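PDB 2HF9: probable hydrogenase nickel incorporation protein hypB from Methanocaldococcus jannaschii, which binds GTP, probably hydrolyses it slowly, carries zinc- and probably nickel-binding sites, and is thought to support nickel insertion during [NiFe] hydrogenase maturation. Local coordinates for residues A[30-35]-A[109-114]; A[52-57]-A[209-214]; A[142-147]-A[215-220]. All coordinates share one frame; numbering follows the deposited sequence.

How the contacts relate
From the N terminus, helix 18-35 comes first and leads into the first strand of the nucleotide-binding fold. Contact 1 closes the loop from its last turns to helix 104-111. Contact 2 opens within that loop, on helix 51-62, and closes its long loop at the start of helix 211-224. Contacts 1 and 2 therefore cross. Contact 3 opens after contact 1 has closed, on strand 142-148, and closes further along the same C-terminal helix, so it crosses contact 2. Contacts 2 and 3 touch where Leu-54 CD2 meets Val-146 CG2 at 4.0 Å, and their centres are about 9 Å apart. Contact 1 stands apart, its centre about 20 Å from that of contact 3.

Contact 1 of 3, residues A[30-35]-A[109-114]; sequences RKLLNK and HALEDL. With ZN (zinc ion), chain D.
Leu-33 and Leu-111 lie nearest across this contact, their CA atoms 8.8 Å apart, where the last turns of helix 18-35 meet helix 104-111 near Leu-111. Leu-111 carries one side of it alone and gives one methyl to each of two leucines. Its CD1 meets CD2 of Leu-32 at 3.9 Å, and the two side chains run alongside each other, pointing opposite ways. Its CD2 meets CD2 of Leu-33 at 4.0 Å, methyl to methyl, with the side chains roughly perpendicular. Leu-32 has CG anti to its backbone N (chi1 176°), while Leu-33 has CG beside its own N (chi1 -66°); neighbours on one helix thus send their CD2 methyls to different branches of the same leucine. The contact belongs to the layer of helices packed on the parallel sheet of this P-loop GTPase fold. Strand 121-125 lies beneath it, with Leu-122 touching both Leu-33 and Leu-111. A type I beta turn runs from Leu-111 to Leu-114. The same segment reaches a zinc ion through NE2 of His-109, at 2.2 Å, with His-105 as the second protein ligand. ND1 of His-109 donates to OE1 of Glu-112 at 3.1 Å. The carboxylate oxygen lies in the ring plane, although the N-H arrives from above the carboxylate plane. Together with the metal bond, it probably limits how the imidazole can turn.

Contact 2 of 3, residues A[52-57]-A[209-214]; sequences TLLIEK and EGFDKV. With MG (magnesium ion), chain C; GSP (5'-guanosine-diphosphate-monothiophosphate), chain E.
Phe-211 turns one edge of its ring to Leu-54. The leucine methyl CD1 lies near the ring plane, 4.0 Å from CE1, and the two side chains cross obliquely. The same methyl touches CG1 of Val-214 at 3.9 Å, so it is shared by two residues one helical turn apart. With chi1 at -170° the ring of Phe-211 swings away from its own N toward helix 51-62. There CE1 also meets CB of Lys-57 at 3.7 Å, and CZ lies 3.6 Å from Lys-57 O, an oblique approach. The lysine chain bends at chi2 and its amino end leads away, so that, of its side chain, CB is the part that meets Phe-211. At the other end of segment 52-57, Thr-52 OG1 binds the magnesium ion at 2.1 Å. The backbone N atoms of Thr-52 and Leu-53 donate to the phosphate oxygens O2B and O1A of the nucleotide, as expected at the end of a P-loop. Gly-210 is the N-cap residue of helix 211-224. That helix lies beside helix 51-62, where Leu-58 continues the packing against Phe-211 and Val-214, while Val-201 of strand 199-202 touches Val-214 from the sheet.

Contact 3 of 3, residues A[142-147]-A[215-220]; sequences KRIVVI and LEFIEK
The ring of Phe-217 meets Lys-142 and Ile-144 at a slant, neither squarely over a face nor along an edge. Its CZ lies 3.9 Å from CB of Lys-142, with CG and CD of that chain close by. Its CE2 lies 3.9 Å from CG1 of Ile-144, and these two side chains lie side by side, heading in contrary senses. A chi1 of 175° sends the ring of Phe-217 out from the helix to the strand. Beside it, CD1 of Ile-218 touches CD1 of Ile-144 at 4.1 Å, one isoleucine lying across the other. Strand 142-147 and helix 215-220 run nearly antiparallel, at 166°, with their axes 10.9 Å apart. This is helix-on-sheet packing in the alpha/beta fold: the C-terminal helix lies over an interior strand, next to strand 39-45. Leu-168 of strand 168-172 touches both Ile-144 and Phe-217, and Leu-62 of helix 51-62 touches Ile-218. An alanine at Phe-217 would remove the ring and is likely to open a gap between strand and helix, leaving the Lys-142 methylenes and Ile-144 CG1 without the ring they rest on. The lysine amine ends in a salt bridge to Glu-224, later on the same helix. The contact between the segments is wholly apolar, so it rests on shape and burial, while the charge of Lys-142 is answered outside the contact by that glutamate.

Contact 1 of 3, residues A[30-35]-A[109-114]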
loop_
_atom_site.group_PDB
_atom_site.type_symbol
_atom_site.label_atom_id
_atom_site.label_comp_id
_atom_site.label_asym_id
_atom_site.label_seq_id
_atom_site.Cartn_x
_atom_site.Cartn_y
_atom_site.Cartn_z
ATOM N N ARG A 30 -7.937 22.517 12.492
ATOM C CA ARG A 30 -7.514 23.614 11.611
ATOM C C ARG A 30 -7.579 24.967 12.313
ATOM O O ARG A 30 -6.660 25.775 12.193
ATOM C CB ARG A 30 -8.345 23.657 10.324
ATOM C CG ARG A 30 -7.615 23.137 9.087
ATOM C CD ARG A 30 -8.468 23.233 7.824
ATOM N NE ARG A 30 -9.737 22.519 7.970
ATOM C CZ ARG A 30 -9.921 21.230 7.695
ATOM N NH1 ARG A 30 -8.921 20.486 7.237
ATOM N NH2 ARG A 30 -11.114 20.686 7.872
ATOM N N LYS A 31 -8.663 25.196 13.051
ATOM C CA LYS A 31 -8.820 26.415 13.839
ATOM C C LYS A 31 -7.720 26.550 14.896
ATOM O O LYS A 31 -7.133 27.625 15.048
ATOM C CB LYS A 31 -10.245 26.488 14.432
ATOM C CG LYS A 31 -10.527 27.537 15.539
ATOM C CD LYS A 31 -9.798 28.887 15.398
ATOM C CE LYS A 31 -9.912 29.520 14.021
ATOM N NZ LYS A 31 -8.640 30.223 13.685
ATOM N N LEU A 32 -7.418 25.457 15.597
ATOM C CA LEU A 32 -6.347 25.453 16.595
ATOM C C LEU A 32 -4.992 25.771 15.959
ATOM O O LEU A 32 -4.213 26.559 16.500
ATOM C CB LEU A 32 -6.295 24.114 17.345
ATOM C CG LEU A 32 -5.166 23.893 18.365
ATOM C CD1 LEU A 32 -5.298 24.813 19.578
ATOM C CD2 LEU A 32 -5.103 22.430 18.802
ATOM N N LEU A 33 -4.725 25.154 14.811
ATOM C CA LEU A 33 -3.486 25.391 14.075
ATOM C C LEU A 33 -3.378 26.844 13.600
ATOM O O LEU A 33 -2.333 27.477 13.779
ATOM C CB LEU A 33 -3.364 24.419 12.896
ATOM C CG LEU A 33 -3.202 22.934 13.248
ATOM C CD1 LEU A 33 -3.508 22.075 12.039
ATOM C CD2 LEU A 33 -1.819 22.614 13.798
ATOM N N ASN A 34 -4.463 27.363 13.018
ATOM C CA ASN A 34 -4.521 28.757 12.546
ATOM C C ASN A 34 -4.310 29.775 13.664
ATOM O O ASN A 34 -3.674 30.814 13.463
ATOM C CB ASN A 34 -5.846 29.040 11.830
ATOM C CG ASN A 34 -5.935 28.368 10.468
ATOM O OD1 ASN A 34 -4.922 28.106 9.821
ATOM N ND2 ASN A 34 -7.158 28.094 10.025
ATOM N N LYS A 35 -4.849 29.452 14.835
ATOM C CA LYS A 35 -4.727 30.257 16.045
ATOM C C LYS A 35 -3.262 30.421 16.442
ATOM O O LYS A 35 -2.853 31.481 16.919
ATOM C CB LYS A 35 -5.492 29.560 17.169
ATOM C CG LYS A 35 -6.406 30.441 18.002
ATOM C CD LYS A 35 -7.704 29.689 18.366
ATOM C CE LYS A 35 -7.430 28.283 18.929
ATOM N NZ LYS A 35 -8.532 27.299 18.640
ATOM N N HIS A 109 -5.397 14.981 19.529
ATOM C CA HIS A 109 -4.684 14.650 20.766
ATOM C C HIS A 109 -3.167 14.711 20.615
ATOM O O HIS A 109 -2.459 15.076 21.554
ATOM C CB HIS A 109 -5.124 13.283 21.287
ATOM C CG HIS A 109 -6.485 13.299 21.908
ATOM N ND1 HIS A 109 -6.760 14.002 23.061
ATOM C CD2 HIS A 109 -7.650 12.724 21.528
ATOM C CE1 HIS A 109 -8.036 13.853 23.371
ATOM N NE2 HIS A 109 -8.598 13.080 22.458
ATOM N N ALA A 110 -2.672 14.356 19.431
ATOM C CA ALA A 110 -1.248 14.510 19.131
ATOM C C ALA A 110 -0.834 15.979 19.255
ATOM O O ALA A 110 0.250 16.280 19.762
ATOM C CB ALA A 110 -0.928 13.966 17.746
ATOM N N LEU A 111 -1.714 16.880 18.813
ATOM C CA LEU A 111 -1.484 18.327 18.896
ATOM C C LEU A 111 -1.281 18.831 20.326
ATOM O O LEU A 111 -0.596 19.828 20.544
ATOM C CB LEU A 111 -2.620 19.109 18.220
ATOM C CG LEU A 111 -2.852 18.921 16.717
ATOM C CD1 LEU A 111 -4.012 19.775 16.234
ATOM C CD2 LEU A 111 -1.598 19.230 15.922
ATOM N N GLU A 112 -1.876 18.130 21.290
ATOM C CA GLU A 112 -1.729 18.469 22.709
ATOM C C GLU A 112 -0.298 18.242 23.211
ATOM O O GLU A 112 0.125 18.868 24.187
ATOM C CB GLU A 112 -2.747 17.693 23.559
ATOM C CG GLU A 112 -4.209 18.049 23.256
ATOM C CD GLU A 112 -5.212 17.048 23.822
ATOM O OE1 GLU A 112 -4.801 16.000 24.366
ATOM O OE2 GLU A 112 -6.425 17.310 23.713
ATOM N N ASP A 113 0.444 17.367 22.531
ATOM C CA ASP A 113 1.841 17.078 22.882
ATOM C C ASP A 113 2.856 18.007 22.198
ATOM O O ASP A 113 4.070 17.837 22.352
ATOM C CB ASP A 113 2.175 15.611 22.588
ATOM C CG ASP A 113 1.613 14.660 23.630
ATOM O OD1 ASP A 113 1.485 15.055 24.812
ATOM O OD2 ASP A 113 1.307 13.506 23.271
ATOM N N LEU A 114 2.353 18.982 21.448
ATOM C CA LEU A 114 3.199 19.945 20.751
ATOM C C LEU A 114 3.031 21.356 21.311
ATOM O O LEU A 114 1.927 21.754 21.689
ATOM C CB LEU A 114 2.878 19.946 19.250
ATOM C CG LEU A 114 3.132 18.664 18.442
ATOM C CD1 LEU A 114 2.526 18.767 17.046
ATOM C CD2 LEU A 114 4.620 18.343 18.358
HETATM ZN ZN ZN D . -10.613 12.138 22.283
#

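Contact 2 of 3, residues A[52-57]-A[209-214]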
loop_
_atom_site.group_PDB
_atom_site.type_symbol
_atom_site.label_atom_id
_atom_site.label_comp_id
_atom_site.label_asym_id
_atom_site.label_seq_id
_atom_site.Cartn_x
_atom_site.Cartn_y
_atom_site.Cartn_z
ATOM N N THR A 52 8.536 9.344 4.144
ATOM C CA THR A 52 9.499 9.692 5.192
ATOM C C THR A 52 10.725 10.382 4.611
ATOM O O THR A 52 11.147 11.417 5.122
ATOM C CB THR A 52 9.904 8.482 6.039
ATOM O OG1 THR A 52 8.731 7.915 6.632
ATOM C CG2 THR A 52 10.861 8.904 7.154
ATOM N N LEU A 53 11.277 9.824 3.535
ATOM C CA LEU A 53 12.425 10.441 2.877
ATOM C C LEU A 53 12.111 11.862 2.399
ATOM O O LEU A 53 12.946 12.755 2.523
ATOM C CB LEU A 53 12.940 9.574 1.727
ATOM C CG LEU A 53 14.312 9.938 1.138
ATOM C CD1 LEU A 53 15.397 10.084 2.211
ATOM C CD2 LEU A 53 14.724 8.905 0.097
ATOM N N LEU A 54 10.906 12.068 1.870
ATOM C CA LEU A 54 10.454 13.400 1.469
ATOM C C LEU A 54 10.384 14.347 2.664
ATOM O O LEU A 54 10.871 15.479 2.597
ATOM C CB LEU A 54 9.092 13.334 0.763
ATOM C CG LEU A 54 8.466 14.665 0.318
ATOM C CD1 LEU A 54 9.384 15.439 -0.639
ATOM C CD2 LEU A 54 7.094 14.441 -0.309
ATOM N N ILE A 55 9.780 13.876 3.753
ATOM C CA ILE A 55 9.652 14.673 4.976
ATOM C C ILE A 55 11.039 15.030 5.531
ATOM O O ILE A 55 11.288 16.185 5.907
ATOM C CB ILE A 55 8.754 13.958 6.030
ATOM C CG1 ILE A 55 7.277 14.098 5.641
ATOM C CG2 ILE A 55 8.989 14.520 7.440
ATOM C CD1 ILE A 55 6.335 13.178 6.399
ATOM N N GLU A 56 11.937 14.046 5.541
ATOM C CA GLU A 56 13.328 14.245 5.968
ATOM C C GLU A 56 14.006 15.347 5.163
ATOM O O GLU A 56 14.604 16.258 5.736
ATOM C CB GLU A 56 14.134 12.949 5.838
ATOM C CG GLU A 56 13.805 11.894 6.877
ATOM C CD GLU A 56 14.672 10.659 6.741
ATOM O OE1 GLU A 56 15.463 10.391 7.662
ATOM O OE2 GLU A 56 14.583 9.968 5.710
ATOM N N LYS A 57 13.896 15.264 3.839
ATOM C CA LYS A 57 14.470 16.272 2.948
ATOM C C LYS A 57 13.842 17.647 3.160
ATOM O O LYS A 57 14.546 18.659 3.154
ATOM C CB LYS A 57 14.352 15.845 1.474
ATOM C CG LYS A 57 15.192 14.624 1.091
ATOM C CD LYS A 57 16.680 14.905 1.184
ATOM C CE LYS A 57 17.506 13.737 0.672
ATOM N NZ LYS A 57 18.962 14.047 0.794
ATOM N N GLU A 209 15.990 15.684 -8.354
ATOM C CA GLU A 209 15.265 16.352 -9.434
ATOM C C GLU A 209 13.780 16.464 -9.080
ATOM O O GLU A 209 13.147 15.475 -8.700
ATOM C CB GLU A 209 15.439 15.621 -10.768
ATOM C CG GLU A 209 14.795 16.379 -11.932
ATOM C CD GLU A 209 14.857 15.654 -13.266
ATOM O OE1 GLU A 209 15.471 14.575 -13.359
ATOM O OE2 GLU A 209 14.272 16.181 -14.234
ATOM N N GLY A 210 13.245 17.677 -9.200
ATOM C CA GLY A 210 11.848 17.945 -8.886
ATOM C C GLY A 210 11.610 18.435 -7.466
ATOM O O GLY A 210 10.513 18.903 -7.146
ATOM N N PHE A 211 12.625 18.333 -6.609
ATOM C CA PHE A 211 12.480 18.752 -5.210
ATOM C C PHE A 211 12.122 20.236 -5.086
ATOM O O PHE A 211 11.319 20.609 -4.231
ATOM C CB PHE A 211 13.727 18.415 -4.382
ATOM C CG PHE A 211 13.540 18.603 -2.895
ATOM C CD1 PHE A 211 12.611 17.834 -2.190
ATOM C CD2 PHE A 211 14.284 19.555 -2.199
ATOM C CE1 PHE A 211 12.432 18.007 -0.815
ATOM C CE2 PHE A 211 14.115 19.728 -0.827
ATOM C CZ PHE A 211 13.181 18.956 -0.134
ATOM N N ASP A 212 12.712 21.060 -5.955
ATOM C CA ASP A 212 12.414 22.498 -6.026
ATOM C C ASP A 212 10.904 22.763 -6.131
ATOM O O ASP A 212 10.391 23.689 -5.506
ATOM C CB ASP A 212 13.166 23.142 -7.207
ATOM C CG ASP A 212 12.944 24.648 -7.305
ATOM O OD1 ASP A 212 13.168 25.357 -6.303
ATOM O OD2 ASP A 212 12.556 25.126 -8.394
ATOM N N LYS A 213 10.206 21.937 -6.910
ATOM C CA LYS A 213 8.758 22.063 -7.091
ATOM C C LYS A 213 7.954 21.667 -5.848
ATOM O O LYS A 213 6.871 22.207 -5.616
ATOM C CB LYS A 213 8.283 21.259 -8.311
ATOM C CG LYS A 213 8.984 21.606 -9.633
ATOM C CD LYS A 213 8.859 23.086 -10.002
ATOM C CE LYS A 213 7.501 23.416 -10.608
ATOM N NZ LYS A 213 7.394 24.873 -10.943
ATOM N N VAL A 214 8.473 20.727 -5.057
ATOM C CA VAL A 214 7.815 20.366 -3.792
ATOM C C VAL A 214 7.975 21.514 -2.791
ATOM O O VAL A 214 7.006 21.927 -2.156
ATOM C CB VAL A 214 8.337 19.031 -3.188
ATOM C CG1 VAL A 214 7.526 18.650 -1.937
ATOM C CG2 VAL A 214 8.279 17.901 -4.221
HETATM MG MG MG C . 7.611 6.235 6.208
HETATM P PG GSP E . 6.350 3.658 4.783
HETATM O O3B GSP E . 7.302 4.064 3.550
HETATM S S1G GSP E . 4.762 3.322 4.203
HETATM O O2G GSP E . 6.977 2.396 5.404
HETATM O O3G GSP E . 6.347 4.799 5.814
HETATM P PB GSP E . 7.593 5.578 3.073
HETATM O O1B GSP E . 6.561 5.969 2.090
HETATM O O2B GSP E . 7.717 6.533 4.190
HETATM P PA GSP E . 10.474 5.628 2.657
HETATM O O1A GSP E . 10.790 7.067 2.820
HETATM O O2A GSP E . 10.817 4.846 3.872
HETATM O O3A GSP E . 8.945 5.392 2.211
HETATM O "O5'" GSP E . 11.228 5.094 1.349
HETATM C "C5'" GSP E . 11.080 3.756 0.914
HETATM C "C4'" GSP E . 12.332 3.315 0.163
HETATM O "O4'" GSP E . 12.417 3.967 -1.093
HETATM C "C3'" GSP E . 13.622 3.638 0.899
HETATM O "O3'" GSP E . 14.475 2.536 0.686
HETATM C "C2'" GSP E . 14.159 4.863 0.192
HETATM O "O2'" GSP E . 15.560 4.916 0.208
HETATM C "C1'" GSP E . 13.651 4.655 -1.221
HETATM N N9 GSP E . 13.369 5.865 -2.009
HETATM C C8 GSP E . 12.516 6.898 -1.710
HETATM N N7 GSP E . 12.529 7.764 -2.748
HETATM C C5 GSP E . 13.361 7.290 -3.705
HETATM C C6 GSP E . 13.736 7.770 -4.959
HETATM O O6 GSP E . 13.278 8.830 -5.382
HETATM N N1 GSP E . 14.622 7.037 -5.727
HETATM C C2 GSP E . 15.137 5.842 -5.251
HETATM N N2 GSP E . 15.993 5.144 -5.989
HETATM N N3 GSP E . 14.760 5.368 -4.008
HETATM C C4 GSP E . 13.884 6.086 -3.254
HETATM O O HOH W 1 9.251 5.023 6.096
#

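Contact 3 of 3, residues A[142-147]-A[215-220]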
loop_
_atom_site.group_PDB
_atom_site.type_symbol
_atom_site.label_atom_id
_atom_site.label_comp_id
_atom_site.label_asym_id
_atom_site.label_seq_id
_atom_site.Cartn_x
_atom_site.Cartn_y
_atom_site.Cartn_z
ATOM N N LYS A 142 -3.236 21.274 3.718
ATOM C CA LYS A 142 -3.041 20.620 2.426
ATOM C C LYS A 142 -2.813 19.119 2.544
ATOM O O LYS A 142 -2.299 18.618 3.549
ATOM C CB LYS A 142 -1.878 21.252 1.642
ATOM C CG LYS A 142 -2.039 22.728 1.300
ATOM C CD LYS A 142 -3.093 22.979 0.229
ATOM C CE LYS A 142 -3.358 24.471 0.078
ATOM N NZ LYS A 142 -4.478 24.734 -0.862
ATOM N N ARG A 143 -3.199 18.416 1.487
ATOM C CA ARG A 143 -3.011 16.984 1.392
ATOM C C ARG A 143 -2.043 16.664 0.259
ATOM O O ARG A 143 -2.179 17.177 -0.856
ATOM C CB ARG A 143 -4.358 16.299 1.190
ATOM C CG ARG A 143 -5.264 16.396 2.416
ATOM C CD ARG A 143 -6.731 16.180 2.083
ATOM N NE ARG A 143 -7.031 14.806 1.672
ATOM C CZ ARG A 143 -7.306 13.804 2.507
ATOM N NH1 ARG A 143 -7.305 13.998 3.821
ATOM N NH2 ARG A 143 -7.565 12.596 2.026
ATOM N N ILE A 144 -1.057 15.828 0.563
ATOM C CA ILE A 144 -0.047 15.428 -0.412
ATOM C C ILE A 144 -0.122 13.914 -0.580
ATOM O O ILE A 144 -0.049 13.178 0.407
ATOM C CB ILE A 144 1.384 15.857 0.032
ATOM C CG1 ILE A 144 1.458 17.381 0.209
ATOM C CG2 ILE A 144 2.447 15.343 -0.961
ATOM C CD1 ILE A 144 2.738 17.895 0.839
ATOM N N VAL A 145 -0.306 13.457 -1.816
ATOM C CA VAL A 145 -0.281 12.025 -2.100
ATOM C C VAL A 145 1.017 11.681 -2.820
ATOM O O VAL A 145 1.310 12.215 -3.895
ATOM C CB VAL A 145 -1.522 11.535 -2.902
ATOM C CG1 VAL A 145 -1.392 10.052 -3.263
ATOM C CG2 VAL A 145 -2.793 11.757 -2.106
ATOM N N VAL A 146 1.799 10.804 -2.196
ATOM C CA VAL A 146 3.048 10.336 -2.765
ATOM C C VAL A 146 2.861 8.917 -3.288
ATOM O O VAL A 146 2.562 7.997 -2.531
ATOM C CB VAL A 146 4.199 10.346 -1.718
ATOM C CG1 VAL A 146 5.539 10.000 -2.383
ATOM C CG2 VAL A 146 4.274 11.696 -1.012
ATOM N N ILE A 147 3.013 8.752 -4.594
ATOM C CA ILE A 147 3.131 7.422 -5.170
ATOM C C ILE A 147 4.474 7.343 -5.871
ATOM O O ILE A 147 5.168 8.352 -6.008
ATOM C CB ILE A 147 1.962 7.044 -6.129
ATOM C CG1 ILE A 147 1.824 8.042 -7.302
ATOM C CG2 ILE A 147 0.665 6.796 -5.332
ATOM C CD1 ILE A 147 1.039 9.320 -6.999
ATOM N N LEU A 215 9.197 22.032 -2.666
ATOM C CA LEU A 215 9.456 23.199 -1.820
ATOM C C LEU A 215 8.565 24.372 -2.214
ATOM O O LEU A 215 8.015 25.056 -1.353
ATOM C CB LEU A 215 10.927 23.615 -1.886
ATOM C CG LEU A 215 11.951 22.726 -1.182
ATOM C CD1 LEU A 215 13.361 23.157 -1.568
ATOM C CD2 LEU A 215 11.774 22.756 0.334
ATOM N N GLU A 216 8.422 24.585 -3.520
ATOM C CA GLU A 216 7.552 25.622 -4.059
ATOM C C GLU A 216 6.114 25.456 -3.559
ATOM O O GLU A 216 5.489 26.425 -3.115
ATOM C CB GLU A 216 7.583 25.591 -5.589
ATOM C CG GLU A 216 6.752 26.675 -6.246
ATOM C CD GLU A 216 6.699 26.530 -7.753
ATOM O OE1 GLU A 216 7.387 25.643 -8.304
ATOM O OE2 GLU A 216 5.965 27.305 -8.390
ATOM N N PHE A 217 5.607 24.225 -3.628
ATOM C CA PHE A 217 4.262 23.919 -3.142
ATOM C C PHE A 217 4.105 24.227 -1.656
ATOM O O PHE A 217 3.102 24.818 -1.255
ATOM C CB PHE A 217 3.872 22.458 -3.420
ATOM C CG PHE A 217 2.539 22.071 -2.835
ATOM C CD1 PHE A 217 1.357 22.367 -3.510
ATOM C CD2 PHE A 217 2.462 21.440 -1.593
ATOM C CE1 PHE A 217 0.117 22.026 -2.966
ATOM C CE2 PHE A 217 1.222 21.097 -1.042
ATOM C CZ PHE A 217 0.050 21.394 -1.732
ATOM N N ILE A 218 5.085 23.816 -0.850
ATOM C CA ILE A 218 5.048 24.063 0.595
ATOM C C ILE A 218 4.955 25.566 0.886
ATOM O O ILE A 218 4.086 26.008 1.649
ATOM C CB ILE A 218 6.275 23.440 1.346
ATOM C CG1 ILE A 218 6.369 21.916 1.131
ATOM C CG2 ILE A 218 6.245 23.791 2.839
ATOM C CD1 ILE A 218 5.203 21.098 1.673
ATOM N N GLU A 219 5.836 26.341 0.255
ATOM C CA GLU A 219 5.907 27.786 0.475
ATOM C C GLU A 219 4.650 28.522 0.014
ATOM O O GLU A 219 4.143 29.389 0.729
ATOM C CB GLU A 219 7.153 28.375 -0.193
ATOM C CG GLU A 219 8.468 27.948 0.457
ATOM C CD GLU A 219 8.817 28.746 1.706
ATOM O OE1 GLU A 219 7.948 29.467 2.246
ATOM O OE2 GLU A 219 9.975 28.649 2.150
ATOM N N LYS A 220 4.163 28.172 -1.180
ATOM C CA LYS A 220 2.914 28.718 -1.719
ATOM C C LYS A 220 1.735 28.446 -0.785
ATOM O O LYS A 220 0.908 29.333 -0.549
ATOM C CB LYS A 220 2.632 28.144 -3.113
ATOM C CG LYS A 220 1.392 28.709 -3.806
ATOM C CD LYS A 220 1.243 28.135 -5.210
ATOM C CE LYS A 220 0.036 28.717 -5.934
ATOM N NZ LYS A 220 -1.251 28.099 -5.497
#